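Local coordinates for fructosamine deglycase FrlB (Bacillus subtilis, PDB 3EUA), which catalyses the conversion of a range of fructosamine 6-phosphates to glucose 6-phosphate and a free amino acid, at residues A[195-200]-A[242-247]; A[230-235]-A[260-265]; A[246-251]-A[271-276]. All blocks are in the same frame, centred on the assembly; numbering follows the deposited sequence.

Contact 1. Residues A[195-200]-A[242-247]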
ATOM      1  N   ILE A 195      -7.379  18.323   9.749  1.00 20.55           N
ATOM      2  CA  ILE A 195      -7.066  17.269   8.801  1.00 20.11           C
ATOM      3  C   ILE A 195      -6.384  17.836   7.566  1.00 18.87           C
ATOM      4  O   ILE A 195      -6.775  18.867   7.044  1.00 18.00           O
ATOM      5  CB  ILE A 195      -8.336  16.449   8.373  1.00 20.06           C
ATOM      6  CG1 ILE A 195      -7.926  15.285   7.468  1.00 20.85           C
ATOM      7  CG2 ILE A 195      -9.347  17.355   7.682  1.00 21.38           C
ATOM      8  CD1 ILE A 195      -8.993  14.221   7.230  1.00 20.43           C
ATOM      9  N   ILE A 196      -5.338  17.159   7.111  1.00 18.06           N
ATOM     10  CA  ILE A 196      -4.627  17.586   5.914  1.00 17.69           C
ATOM     11  C   ILE A 196      -4.269  16.336   5.141  1.00 18.02           C
ATOM     12  O   ILE A 196      -3.551  15.466   5.657  1.00 18.13           O
ATOM     13  CB  ILE A 196      -3.328  18.350   6.199  1.00 17.15           C
ATOM     14  CG1 ILE A 196      -3.573  19.600   7.057  1.00 17.55           C
ATOM     15  CG2 ILE A 196      -2.639  18.705   4.838  1.00 15.65           C
ATOM     16  CD1 ILE A 196      -2.267  20.282   7.608  1.00 18.66           C
ATOM     17  N   TYR A 197      -4.803  16.221   3.933  1.00 17.66           N
ATOM     18  CA  TYR A 197      -4.505  15.081   3.062  1.00 17.60           C
ATOM     19  C   TYR A 197      -3.219  15.295   2.312  1.00 17.34           C
ATOM     20  O   TYR A 197      -2.774  16.425   2.129  1.00 17.32           O
ATOM     21  CB  TYR A 197      -5.632  14.898   2.038  1.00 17.40           C
ATOM     22  CG  TYR A 197      -6.901  14.331   2.595  1.00 18.26           C
ATOM     23  CD1 TYR A 197      -7.089  12.959   2.625  1.00 18.37           C
ATOM     24  CD2 TYR A 197      -7.914  15.138   3.098  1.00 17.67           C
ATOM     25  CE1 TYR A 197      -8.258  12.391   3.144  1.00 18.27           C
ATOM     26  CE2 TYR A 197      -9.094  14.581   3.613  1.00 17.54           C
ATOM     27  CZ  TYR A 197      -9.261  13.204   3.622  1.00 18.99           C
ATOM     28  OH  TYR A 197     -10.410  12.617   4.128  1.00 18.07           O
ATOM     29  N   THR A 198      -2.576  14.197   1.917  1.00 17.34           N
ATOM     30  CA  THR A 198      -1.431  14.259   1.052  1.00 17.23           C
ATOM     31  C   THR A 198      -1.813  13.396  -0.153  1.00 17.32           C
ATOM     32  O   THR A 198      -2.771  12.574  -0.090  1.00 17.94           O
ATOM     33  CB  THR A 198      -0.121  13.747   1.677  1.00 17.83           C
ATOM     34  OG1 THR A 198      -0.237  12.345   1.984  1.00 16.81           O
ATOM     35  CG2 THR A 198       0.260  14.570   2.921  1.00 16.06           C
HETATM   36  N   MSE A 199      -1.120  13.608  -1.256  1.00 17.87           N
HETATM   37  CA  MSE A 199      -1.380  12.855  -2.479  1.00 18.38           C
HETATM   38  C   MSE A 199      -0.190  12.823  -3.440  1.00 17.59           C
HETATM   39  O   MSE A 199       0.467  13.805  -3.642  1.00 18.26           O
HETATM   40  CB  MSE A 199      -2.618  13.424  -3.164  1.00 19.46           C
HETATM   41  CG  MSE A 199      -2.935  12.805  -4.469  1.00 19.19           C
HETATM   42 SE   MSE A 199      -4.781  12.997  -5.021  0.75 19.97          SE
HETATM   43  CE  MSE A 199      -4.217  12.742  -6.617  1.00 18.86           C
ATOM     44  N   ALA A 200       0.075  11.659  -4.007  1.00 17.67           N
ATOM     45  CA  ALA A 200       1.172  11.451  -4.963  1.00 17.34           C
ATOM     46  C   ALA A 200       1.023  10.044  -5.576  1.00 17.84           C
ATOM     47  O   ALA A 200       0.097   9.301  -5.206  1.00 17.50           O
ATOM     48  CB  ALA A 200       2.532  11.610  -4.300  1.00 17.47           C
ATOM     49  N   GLU A 242     -13.859  23.257  -1.093  1.00 23.28           N
ATOM     50  CA  GLU A 242     -12.904  24.360  -0.852  1.00 24.05           C
ATOM     51  C   GLU A 242     -12.286  24.403   0.532  1.00 23.78           C
ATOM     52  O   GLU A 242     -11.263  25.058   0.737  1.00 23.04           O
ATOM     53  CB  GLU A 242     -13.521  25.722  -1.211  1.00 23.69           C
ATOM     54  CG  GLU A 242     -13.754  25.827  -2.719  1.00 25.28           C
ATOM     55  CD  GLU A 242     -14.284  27.179  -3.196  1.00 26.56           C
ATOM     56  OE1 GLU A 242     -14.569  28.087  -2.359  1.00 30.05           O
ATOM     57  OE2 GLU A 242     -14.406  27.317  -4.436  1.00 28.79           O
ATOM     58  N   SER A 243     -12.877  23.697   1.483  1.00 23.72           N
ATOM     59  CA  SER A 243     -12.338  23.736   2.838  1.00 24.31           C
ATOM     60  C   SER A 243     -11.379  22.589   3.197  1.00 23.50           C
ATOM     61  O   SER A 243     -10.806  22.617   4.275  1.00 23.82           O
ATOM     62  CB  SER A 243     -13.495  23.714   3.855  1.00 24.42           C
ATOM     63  OG  SER A 243     -14.103  22.422   3.918  1.00 26.99           O
ATOM     64  N   VAL A 244     -11.212  21.587   2.327  1.00 21.76           N
ATOM     65  CA  VAL A 244     -10.369  20.437   2.665  1.00 20.78           C
ATOM     66  C   VAL A 244      -8.911  20.641   2.210  1.00 20.10           C
ATOM     67  O   VAL A 244      -8.644  20.760   1.032  1.00 20.01           O
ATOM     68  CB  VAL A 244     -10.902  19.123   2.083  1.00 20.55           C
ATOM     69  CG1 VAL A 244     -10.022  17.924   2.583  1.00 18.98           C
ATOM     70  CG2 VAL A 244     -12.359  18.903   2.481  1.00 20.54           C
ATOM     71  N   PRO A 245      -7.961  20.740   3.158  1.00 19.86           N
ATOM     72  CA  PRO A 245      -6.579  20.880   2.737  1.00 19.20           C
ATOM     73  C   PRO A 245      -5.932  19.617   2.117  1.00 18.96           C
ATOM     74  O   PRO A 245      -6.021  18.502   2.666  1.00 18.62           O
ATOM     75  CB  PRO A 245      -5.845  21.211   4.037  1.00 19.59           C
ATOM     76  CG  PRO A 245      -6.879  21.620   5.002  1.00 19.30           C
ATOM     77  CD  PRO A 245      -8.051  20.787   4.626  1.00 20.22           C
ATOM     78  N   PHE A 246      -5.274  19.826   0.985  1.00 19.04           N
ATOM     79  CA  PHE A 246      -4.536  18.788   0.258  1.00 19.01           C
ATOM     80  C   PHE A 246      -3.129  19.233  -0.065  1.00 19.02           C
ATOM     81  O   PHE A 246      -2.948  20.327  -0.589  1.00 18.91           O
ATOM     82  CB  PHE A 246      -5.212  18.458  -1.093  1.00 19.96           C
ATOM     83  CG  PHE A 246      -6.193  17.286  -1.034  1.00 20.45           C
ATOM     84  CD1 PHE A 246      -7.495  17.457  -0.589  1.00 20.82           C
ATOM     85  CD2 PHE A 246      -5.795  16.025  -1.432  1.00 20.13           C
ATOM     86  CE1 PHE A 246      -8.390  16.379  -0.551  1.00 21.59           C
ATOM     87  CE2 PHE A 246      -6.685  14.948  -1.376  1.00 20.82           C
ATOM     88  CZ  PHE A 246      -7.971  15.132  -0.936  1.00 21.15           C
ATOM     89  N   ILE A 247      -2.146  18.397   0.264  1.00 18.69           N
ATOM     90  CA  ILE A 247      -0.766  18.604  -0.108  1.00 18.60           C
ATOM     91  C   ILE A 247      -0.601  17.660  -1.289  1.00 18.61           C
ATOM     92  O   ILE A 247      -0.795  16.445  -1.141  1.00 19.07           O
ATOM     93  CB  ILE A 247       0.262  18.194   0.954  1.00 18.63           C
ATOM     94  CG1 ILE A 247       0.212  19.103   2.183  1.00 17.85           C
ATOM     95  CG2 ILE A 247       1.695  18.191   0.346  1.00 20.01           C
ATOM     96  CD1 ILE A 247       1.024  18.515   3.331  1.00 20.69           C
TER

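Contact 2. Residues A[230-235]-A[260-265]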
ATOM      1  N   GLY A 230      -3.752   7.967  -8.593  1.00 21.07           N
ATOM      2  CA  GLY A 230      -4.622   7.191  -9.514  1.00 21.73           C
ATOM      3  C   GLY A 230      -5.945   6.813  -8.813  1.00 22.18           C
ATOM      4  O   GLY A 230      -7.050   7.078  -9.321  1.00 22.66           O
ATOM      5  N   GLU A 231      -5.814   6.227  -7.617  1.00 21.03           N
ATOM      6  CA  GLU A 231      -6.954   5.803  -6.789  1.00 21.00           C
ATOM      7  C   GLU A 231      -7.974   6.922  -6.473  1.00 20.51           C
ATOM      8  O   GLU A 231      -9.172   6.647  -6.314  1.00 20.15           O
ATOM      9  CB  GLU A 231      -6.410   5.207  -5.480  1.00 21.31           C
ATOM     10  CG  GLU A 231      -5.687   3.823  -5.603  1.00 23.41           C
ATOM     11  CD  GLU A 231      -6.642   2.698  -5.973  1.00 25.81           C
ATOM     12  OE1 GLU A 231      -7.124   2.033  -5.028  1.00 25.77           O
ATOM     13  OE2 GLU A 231      -6.994   2.544  -7.172  1.00 23.62           O
ATOM     14  N   TYR A 232      -7.460   8.150  -6.340  1.00 19.84           N
ATOM     15  CA  TYR A 232      -8.219   9.381  -6.082  1.00 19.13           C
ATOM     16  C   TYR A 232      -9.520   9.473  -6.849  1.00 18.40           C
ATOM     17  O   TYR A 232     -10.563   9.755  -6.275  1.00 18.89           O
ATOM     18  CB  TYR A 232      -7.342  10.563  -6.509  1.00 18.15           C
ATOM     19  CG  TYR A 232      -7.855  11.983  -6.234  1.00 18.26           C
ATOM     20  CD1 TYR A 232      -8.125  12.407  -4.927  1.00 19.18           C
ATOM     21  CD2 TYR A 232      -7.954  12.929  -7.252  1.00 17.48           C
ATOM     22  CE1 TYR A 232      -8.520  13.694  -4.637  1.00 17.41           C
ATOM     23  CE2 TYR A 232      -8.331  14.246  -6.960  1.00 19.09           C
ATOM     24  CZ  TYR A 232      -8.612  14.613  -5.646  1.00 17.61           C
ATOM     25  OH  TYR A 232      -8.999  15.909  -5.337  1.00 20.06           O
ATOM     26  N   PHE A 233      -9.464   9.176  -8.144  1.00 18.34           N
ATOM     27  CA  PHE A 233     -10.624   9.300  -9.026  1.00 18.57           C
ATOM     28  C   PHE A 233     -11.604   8.125  -8.959  1.00 19.22           C
ATOM     29  O   PHE A 233     -12.592   8.078  -9.721  1.00 19.05           O
ATOM     30  CB  PHE A 233     -10.166   9.556 -10.478  1.00 18.18           C
ATOM     31  CG  PHE A 233      -9.536  10.889 -10.676  1.00 17.69           C
ATOM     32  CD1 PHE A 233     -10.310  12.028 -10.620  1.00 17.42           C
ATOM     33  CD2 PHE A 233      -8.173  11.019 -10.913  1.00 17.30           C
ATOM     34  CE1 PHE A 233      -9.751  13.267 -10.776  1.00 18.38           C
ATOM     35  CE2 PHE A 233      -7.596  12.250 -11.069  1.00 18.63           C
ATOM     36  CZ  PHE A 233      -8.394  13.393 -11.021  1.00 19.05           C
ATOM     37  N   HIS A 234     -11.386   7.238  -7.979  1.00 19.92           N
ATOM     38  CA  HIS A 234     -12.234   6.069  -7.797  1.00 20.41           C
ATOM     39  C   HIS A 234     -12.802   6.000  -6.402  1.00 20.78           C
ATOM     40  O   HIS A 234     -13.123   4.917  -5.894  1.00 21.19           O
ATOM     41  CB  HIS A 234     -11.451   4.845  -8.233  1.00 20.28           C
ATOM     42  CG  HIS A 234     -11.025   4.970  -9.650  1.00 21.16           C
ATOM     43  ND1 HIS A 234     -11.908   4.813 -10.703  1.00 22.41           N
ATOM     44  CD2 HIS A 234      -9.857   5.372 -10.190  1.00 20.85           C
ATOM     45  CE1 HIS A 234     -11.275   5.065 -11.836  1.00 22.50           C
ATOM     46  NE2 HIS A 234     -10.031   5.406 -11.552  1.00 21.86           N
ATOM     47  N   GLY A 235     -12.966   7.187  -5.811  1.00 20.25           N
ATOM     48  CA  GLY A 235     -13.617   7.311  -4.545  1.00 20.55           C
ATOM     49  C   GLY A 235     -13.232   8.506  -3.709  1.00 19.81           C
ATOM     50  O   GLY A 235     -14.090   9.318  -3.379  1.00 20.37           O
ATOM     51  N   GLU A 260      -0.632  15.012 -12.296  1.00 20.00           N
ATOM     52  CA  GLU A 260      -1.143  16.143 -13.068  1.00 20.47           C
ATOM     53  C   GLU A 260      -2.670  16.122 -13.178  1.00 19.71           C
ATOM     54  O   GLU A 260      -3.319  17.143 -13.033  1.00 19.42           O
ATOM     55  CB  GLU A 260      -0.528  16.119 -14.478  1.00 20.73           C
ATOM     56  CG  GLU A 260       1.000  16.344 -14.486  1.00 21.61           C
ATOM     57  CD  GLU A 260       1.653  16.264 -15.884  1.00 23.82           C
ATOM     58  OE1 GLU A 260       1.203  15.505 -16.772  1.00 28.60           O
ATOM     59  OE2 GLU A 260       2.667  16.943 -16.063  1.00 27.00           O
ATOM     60  N   ARG A 261      -3.239  14.942 -13.414  1.00 19.15           N
ATOM     61  CA  ARG A 261      -4.682  14.816 -13.545  1.00 18.51           C
ATOM     62  C   ARG A 261      -5.359  15.146 -12.211  1.00 18.35           C
ATOM     63  O   ARG A 261      -6.362  15.876 -12.177  1.00 18.15           O
ATOM     64  CB  ARG A 261      -5.049  13.410 -14.039  1.00 18.38           C
ATOM     65  CG  ARG A 261      -6.497  13.185 -14.299  1.00 18.99           C
ATOM     66  CD  ARG A 261      -6.777  11.734 -14.444  1.00 20.43           C
ATOM     67  NE  ARG A 261      -8.199  11.490 -14.699  1.00 20.68           N
ATOM     68  CZ  ARG A 261      -8.764  10.285 -14.634  1.00 22.05           C
ATOM     69  NH1 ARG A 261      -8.047   9.210 -14.333  1.00 22.23           N
ATOM     70  NH2 ARG A 261     -10.064  10.147 -14.846  1.00 21.85           N
ATOM     71  N   ALA A 262      -4.798  14.624 -11.131  1.00 18.14           N
ATOM     72  CA  ALA A 262      -5.294  14.846  -9.759  1.00 18.06           C
ATOM     73  C   ALA A 262      -5.256  16.330  -9.388  1.00 17.93           C
ATOM     74  O   ALA A 262      -6.211  16.868  -8.829  1.00 18.42           O
ATOM     75  CB  ALA A 262      -4.471  14.014  -8.797  1.00 17.27           C
ATOM     76  N   LEU A 263      -4.154  16.992  -9.714  1.00 18.59           N
ATOM     77  CA  LEU A 263      -3.995  18.415  -9.435  1.00 18.49           C
ATOM     78  C   LEU A 263      -5.024  19.221 -10.197  1.00 18.55           C
ATOM     79  O   LEU A 263      -5.656  20.127  -9.633  1.00 18.41           O
ATOM     80  CB  LEU A 263      -2.593  18.900  -9.828  1.00 18.86           C
ATOM     81  CG  LEU A 263      -2.321  20.401  -9.623  1.00 19.81           C
ATOM     82  CD1 LEU A 263      -2.598  20.856  -8.171  1.00 17.39           C
ATOM     83  CD2 LEU A 263      -0.884  20.761 -10.076  1.00 18.79           C
ATOM     84  N   THR A 264      -5.178  18.914 -11.479  1.00 18.67           N
ATOM     85  CA  THR A 264      -6.138  19.624 -12.318  1.00 18.86           C
ATOM     86  C   THR A 264      -7.534  19.618 -11.679  1.00 19.04           C
ATOM     87  O   THR A 264      -8.173  20.663 -11.558  1.00 18.30           O
ATOM     88  CB  THR A 264      -6.196  19.025 -13.768  1.00 19.10           C
ATOM     89  OG1 THR A 264      -4.922  19.188 -14.399  1.00 19.13           O
ATOM     90  CG2 THR A 264      -7.234  19.714 -14.605  1.00 18.93           C
ATOM     91  N   PHE A 265      -7.997  18.433 -11.281  1.00 19.02           N
ATOM     92  CA  PHE A 265      -9.297  18.315 -10.670  1.00 19.15           C
ATOM     93  C   PHE A 265      -9.369  19.101  -9.368  1.00 19.59           C
ATOM     94  O   PHE A 265     -10.297  19.878  -9.171  1.00 19.50           O
ATOM     95  CB  PHE A 265      -9.610  16.842 -10.395  1.00 19.59           C
ATOM     96  CG  PHE A 265     -10.920  16.626  -9.737  1.00 18.33           C
ATOM     97  CD1 PHE A 265     -12.077  16.569 -10.492  1.00 19.15           C
ATOM     98  CD2 PHE A 265     -11.005  16.443  -8.355  1.00 20.47           C
ATOM     99  CE1 PHE A 265     -13.283  16.361  -9.907  1.00 19.44           C
ATOM    100  CE2 PHE A 265     -12.229  16.244  -7.738  1.00 19.79           C
ATOM    101  CZ  PHE A 265     -13.363  16.193  -8.515  1.00 19.64           C
TER

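Contact 3. Residues A[246-251]-A[271-276]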
ATOM      1  N   PHE A 246      -5.274  19.826   0.985  1.00 19.04           N
ATOM      2  CA  PHE A 246      -4.536  18.788   0.258  1.00 19.01           C
ATOM      3  C   PHE A 246      -3.129  19.233  -0.065  1.00 19.02           C
ATOM      4  O   PHE A 246      -2.948  20.327  -0.589  1.00 18.91           O
ATOM      5  CB  PHE A 246      -5.212  18.458  -1.093  1.00 19.96           C
ATOM      6  CG  PHE A 246      -6.193  17.286  -1.034  1.00 20.45           C
ATOM      7  CD1 PHE A 246      -7.495  17.457  -0.589  1.00 20.82           C
ATOM      8  CD2 PHE A 246      -5.795  16.025  -1.432  1.00 20.13           C
ATOM      9  CE1 PHE A 246      -8.390  16.379  -0.551  1.00 21.59           C
ATOM     10  CE2 PHE A 246      -6.685  14.948  -1.376  1.00 20.82           C
ATOM     11  CZ  PHE A 246      -7.971  15.132  -0.936  1.00 21.15           C
ATOM     12  N   ILE A 247      -2.146  18.397   0.264  1.00 18.69           N
ATOM     13  CA  ILE A 247      -0.766  18.604  -0.108  1.00 18.60           C
ATOM     14  C   ILE A 247      -0.601  17.660  -1.289  1.00 18.61           C
ATOM     15  O   ILE A 247      -0.795  16.445  -1.141  1.00 19.07           O
ATOM     16  CB  ILE A 247       0.262  18.194   0.954  1.00 18.63           C
ATOM     17  CG1 ILE A 247       0.212  19.103   2.183  1.00 17.85           C
ATOM     18  CG2 ILE A 247       1.695  18.191   0.346  1.00 20.01           C
ATOM     19  CD1 ILE A 247       1.024  18.515   3.331  1.00 20.69           C
ATOM     20  N   ILE A 248      -0.234  18.205  -2.434  1.00 18.72           N
ATOM     21  CA  ILE A 248      -0.103  17.445  -3.666  1.00 18.99           C
ATOM     22  C   ILE A 248       1.307  17.478  -4.210  1.00 18.84           C
ATOM     23  O   ILE A 248       1.903  18.540  -4.386  1.00 17.98           O
ATOM     24  CB  ILE A 248      -1.062  18.032  -4.696  1.00 19.27           C
ATOM     25  CG1 ILE A 248      -2.494  17.797  -4.205  1.00 19.04           C
ATOM     26  CG2 ILE A 248      -0.777  17.447  -6.105  1.00 20.51           C
ATOM     27  CD1 ILE A 248      -3.610  18.317  -5.124  1.00 19.49           C
ATOM     28  N   LEU A 249       1.856  16.290  -4.452  1.00 19.08           N
ATOM     29  CA  LEU A 249       3.218  16.180  -4.940  1.00 19.76           C
ATOM     30  C   LEU A 249       3.267  15.749  -6.388  1.00 19.90           C
ATOM     31  O   LEU A 249       2.581  14.828  -6.785  1.00 21.39           O
ATOM     32  CB  LEU A 249       4.007  15.147  -4.142  1.00 19.54           C
ATOM     33  CG  LEU A 249       4.003  15.331  -2.633  1.00 20.37           C
ATOM     34  CD1 LEU A 249       4.753  14.144  -1.998  1.00 18.78           C
ATOM     35  CD2 LEU A 249       4.540  16.699  -2.204  1.00 20.12           C
ATOM     36  N   LEU A 250       4.068  16.434  -7.176  1.00 20.27           N
ATOM     37  CA  LEU A 250       4.236  16.080  -8.568  1.00 20.47           C
ATOM     38  C   LEU A 250       5.706  15.780  -8.744  1.00 20.40           C
ATOM     39  O   LEU A 250       6.560  16.630  -8.477  1.00 20.67           O
ATOM     40  CB  LEU A 250       3.755  17.168  -9.521  1.00 21.39           C
ATOM     41  CG  LEU A 250       2.258  17.465  -9.469  1.00 21.83           C
ATOM     42  CD1 LEU A 250       1.997  18.624  -8.467  1.00 22.33           C
ATOM     43  CD2 LEU A 250       1.802  17.789 -10.858  1.00 23.08           C
ATOM     44  N   GLY A 251       6.002  14.556  -9.170  1.00 20.34           N
ATOM     45  CA  GLY A 251       7.374  14.111  -9.351  1.00 20.10           C
ATOM     46  C   GLY A 251       7.799  14.167 -10.793  1.00 19.89           C
ATOM     47  O   GLY A 251       7.170  14.838 -11.612  1.00 19.54           O
ATOM     48  N   LYS A 271      -9.518  24.188  -2.967  1.00 23.88           N
ATOM     49  CA  LYS A 271      -8.965  25.534  -2.825  1.00 23.95           C
ATOM     50  C   LYS A 271      -7.719  25.555  -1.932  1.00 23.47           C
ATOM     51  O   LYS A 271      -6.712  26.139  -2.295  1.00 23.06           O
ATOM     52  CB  LYS A 271      -9.997  26.500  -2.235  1.00 24.10           C
ATOM     53  CG  LYS A 271      -9.487  27.935  -1.997  1.00 24.31           C
ATOM     54  CD  LYS A 271     -10.616  28.839  -1.466  1.00 24.63           C
ATOM     55  N   LYS A 272      -7.788  24.915  -0.767  1.00 23.00           N
ATOM     56  CA  LYS A 272      -6.659  24.895   0.167  1.00 23.16           C
ATOM     57  C   LYS A 272      -5.643  23.859  -0.279  1.00 22.12           C
ATOM     58  O   LYS A 272      -5.462  22.816   0.362  1.00 21.94           O
ATOM     59  CB  LYS A 272      -7.124  24.600   1.596  1.00 23.29           C
ATOM     60  CG  LYS A 272      -8.076  25.661   2.274  1.00 25.20           C
ATOM     61  CD  LYS A 272      -8.661  25.034   3.564  1.00 25.07           C
ATOM     62  CE  LYS A 272      -9.599  25.892   4.391  1.00 26.69           C
ATOM     63  NZ  LYS A 272     -10.132  25.116   5.588  1.00 25.04           N
ATOM     64  N   LEU A 273      -4.973  24.148  -1.390  1.00 21.67           N
ATOM     65  CA  LEU A 273      -3.997  23.224  -1.994  1.00 21.29           C
ATOM     66  C   LEU A 273      -2.570  23.683  -1.766  1.00 21.26           C
ATOM     67  O   LEU A 273      -2.273  24.864  -1.891  1.00 21.24           O
ATOM     68  CB  LEU A 273      -4.202  23.143  -3.508  1.00 21.55           C
ATOM     69  CG  LEU A 273      -5.584  22.755  -4.016  1.00 22.40           C
ATOM     70  CD1 LEU A 273      -5.535  22.588  -5.508  1.00 22.73           C
ATOM     71  CD2 LEU A 273      -6.067  21.458  -3.365  1.00 23.02           C
ATOM     72  N   THR A 274      -1.701  22.750  -1.379  1.00 20.83           N
ATOM     73  CA  THR A 274      -0.289  23.058  -1.169  1.00 20.38           C
ATOM     74  C   THR A 274       0.382  22.157  -2.150  1.00 20.55           C
ATOM     75  O   THR A 274       0.442  20.937  -1.936  1.00 20.39           O
ATOM     76  CB  THR A 274       0.161  22.772   0.266  1.00 20.13           C
ATOM     77  OG1 THR A 274      -0.518  23.674   1.152  1.00 19.19           O
ATOM     78  CG2 THR A 274       1.615  23.017   0.401  1.00 20.98           C
ATOM     79  N   VAL A 275       0.897  22.737  -3.227  1.00 20.12           N
ATOM     80  CA  VAL A 275       1.464  21.955  -4.311  1.00 20.25           C
ATOM     81  C   VAL A 275       2.992  22.012  -4.372  1.00 20.52           C
ATOM     82  O   VAL A 275       3.575  23.086  -4.389  1.00 20.32           O
ATOM     83  CB  VAL A 275       0.921  22.454  -5.693  1.00 20.29           C
ATOM     84  CG1 VAL A 275       1.432  21.596  -6.833  1.00 19.28           C
ATOM     85  CG2 VAL A 275      -0.621  22.509  -5.685  1.00 19.36           C
ATOM     86  N   LEU A 276       3.630  20.852  -4.378  1.00 20.26           N
ATOM     87  CA  LEU A 276       5.097  20.783  -4.501  1.00 20.69           C
ATOM     88  C   LEU A 276       5.358  20.070  -5.792  1.00 20.58           C
ATOM     89  O   LEU A 276       5.049  18.874  -5.925  1.00 20.06           O
ATOM     90  CB  LEU A 276       5.760  20.000  -3.355  1.00 20.85           C
ATOM     91  CG  LEU A 276       5.879  20.712  -2.020  1.00 22.05           C
ATOM     92  CD1 LEU A 276       4.513  20.834  -1.360  1.00 22.93           C
ATOM     93  CD2 LEU A 276       6.871  19.912  -1.175  1.00 23.50           C
TER

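Contact 1. Residues A[195-200]-A[242-247]
Ile-195 meets the ring of Pro-245 through its carbonyl: Ile-195 O lies 3.3 Å from Pro-245 CD, and this buried oxygen has no polar partner in the model. Ile-196 turns its two branches to different neighbours. CG1, beside the backbone N (chi1 -58°), touches Pro-245 CB, the two side chains crossing at about a right angle, whereas CG2 packs on Ile-247 CG1 at 3.9 Å. Tyr-197 makes the most varied contacts. Its N donates to Pro-245 O (2.9 Å) and its O accepts from Ile-247 N (2.8 Å), so the residue is gripped on both sides of its CA. Its ring forms an offset stack with that of Phe-246, the planes 12° apart and the centroids separated by 4.9 Å. The offset leaves Tyr-197 CB over the centre of the Phe-246 face as a CH-pi contact, while Tyr-197 CD2 reaches Val-244 CG1 at 3.5 Å. At the interface with the second subunit its OH is hydrogen-bonded to that chain's His-223. Thr-198 and Ile-247 lie side by side on the other face of the sheet, CG2 against CD1, with Thr-198 OG1 held by Ser-212. Met-199, a selenomethionine, adds a weak bond from its N to Ile-247 O, and the pairing runs on to Leu-249. This is the parallel pairing of strands 197-200 and 246-250, central in the sheet of the second SIS domain, an alpha-beta-alpha sandwich.

Contact 2. Residues A[230-235]-A[260-265]
Phe-233 is clasped between Arg-261 and its own neighbour Tyr-232. The guanidinium of Arg-261 lies flat over one face, 20° from parallel, in a cation-pi stack with CZ 4.2 Å from the Phe-233 centroid; on the opposite face Tyr-232 CD2 sits above the ring centre. An extended chain from CG to NE lets Arg-261 run across the ring, its CD 3.5 Å from Phe-233 CE2. The charged end continues into salt bridges with Glu-89 and the C-terminal carboxylate of Tyr-329, both of the second subunit. At its rim Phe-233 presents CE1 to Phe-265 CB at 3.6 Å; the rings form an offset edge-to-face pair, planes at 81°, with the edge of Phe-233 toward the face of Phe-265. Phe-233 CZ reaches the helix backbone, 3.4 Å from Arg-261 O. With only an alanine in place of Phe-233, the Arg-261 guanidinium would probably lose its stacking surface and a gap would open between it and Tyr-232. Tyr-232, with CG anti to the backbone N (chi1 -175°), sends its ring alongside Ala-262, CD2 to CB 4.0 Å. Its OH, hydrogen-bonded to Ser-266, lies at the edge of the Phe-265 ring, 3.7 Å from CD2. Tyr-232, Phe-233 and Phe-265 form an aromatic cluster that fastens the loop after strand 226-228 to helix 256-269 of the second SIS domain, at the interface with the second subunit.

Contact 3. Residues A[246-251]-A[271-276]
Phe-246 and Thr-274 stand at the start of a regular series of five backbone hydrogen bonds that join the two strands in parallel register. Phe-246 N donates to Lys-272 O at 3.1 Å, the longest of the five. Thr-274 N donates to Phe-246 O at 2.8 Å, the shortest. Ile-248 N then reaches Thr-274 O, Leu-276 N reaches Ile-248 O, and Leu-250 N closes the series on Leu-276 O. None departs far from linear. Phe-246, Ile-248 and Leu-250 thus turn their N-H groups to 271-276. CA-H...O contacts fill the gaps between these bonds, among them Ile-247 CA to Thr-274 O at 3.2 Å. The strand segments diverge by only 19°.

The apolar contacts divide between the two faces of the sheet. On one, Leu-273 CD2 lies 3.9 Å from Phe-246 CB and also touches Ile-248 CD1. Farther along this face Leu-250 CD1 meets Val-275 CG1 at 3.4 Å, tighter than usual for two carbons; Leu-250 chi2 (93°), away from a staggered value, accompanies this close fit. On the other face Ile-247 and Thr-274 lie side by side, CG1 to CB 4.1 Å, and Leu-249 and Leu-276 do likewise, CD2 of the first resting 3.7 Å from CB of the second.

At the beginning of the contact the Lys-272 ammonium makes a salt bridge with Glu-193 and a hydrogen bond to Ser-243 O. The strands are the two arms of a beta-alpha-beta unit: helix 256-269 covers the face of Ile-248 and Val-275, while helices 158-190 and 288-313 pack against the face of Thr-274 and Leu-276.

How the contacts relate
Contacts 1 and 3 flank strand 246-250, which pairs with strand 197-200 on one side and with 273-277 on the other; Met-199 O, accepting from Leu-249 N, carries the first pairing beyond contact 1. All three contacts are largely buried, but 271-276 lies on an outermost strand of the sheet within the chain, and several of its residues, such as Thr-274 and Val-275, are partly exposed. Both sheet contacts rest on backbone hydrogen bonds, contact 1 adding an aromatic stack and contact 3 mainly aliphatic packing; contact 2 has no hydrogen bond across it and relies on aromatic rings and a stacked arginine. Helix 256-269 links contacts 2 and 3 through Leu-263 against Val-275. Contacts 1 and 2 reach the second subunit; contact 3 does not.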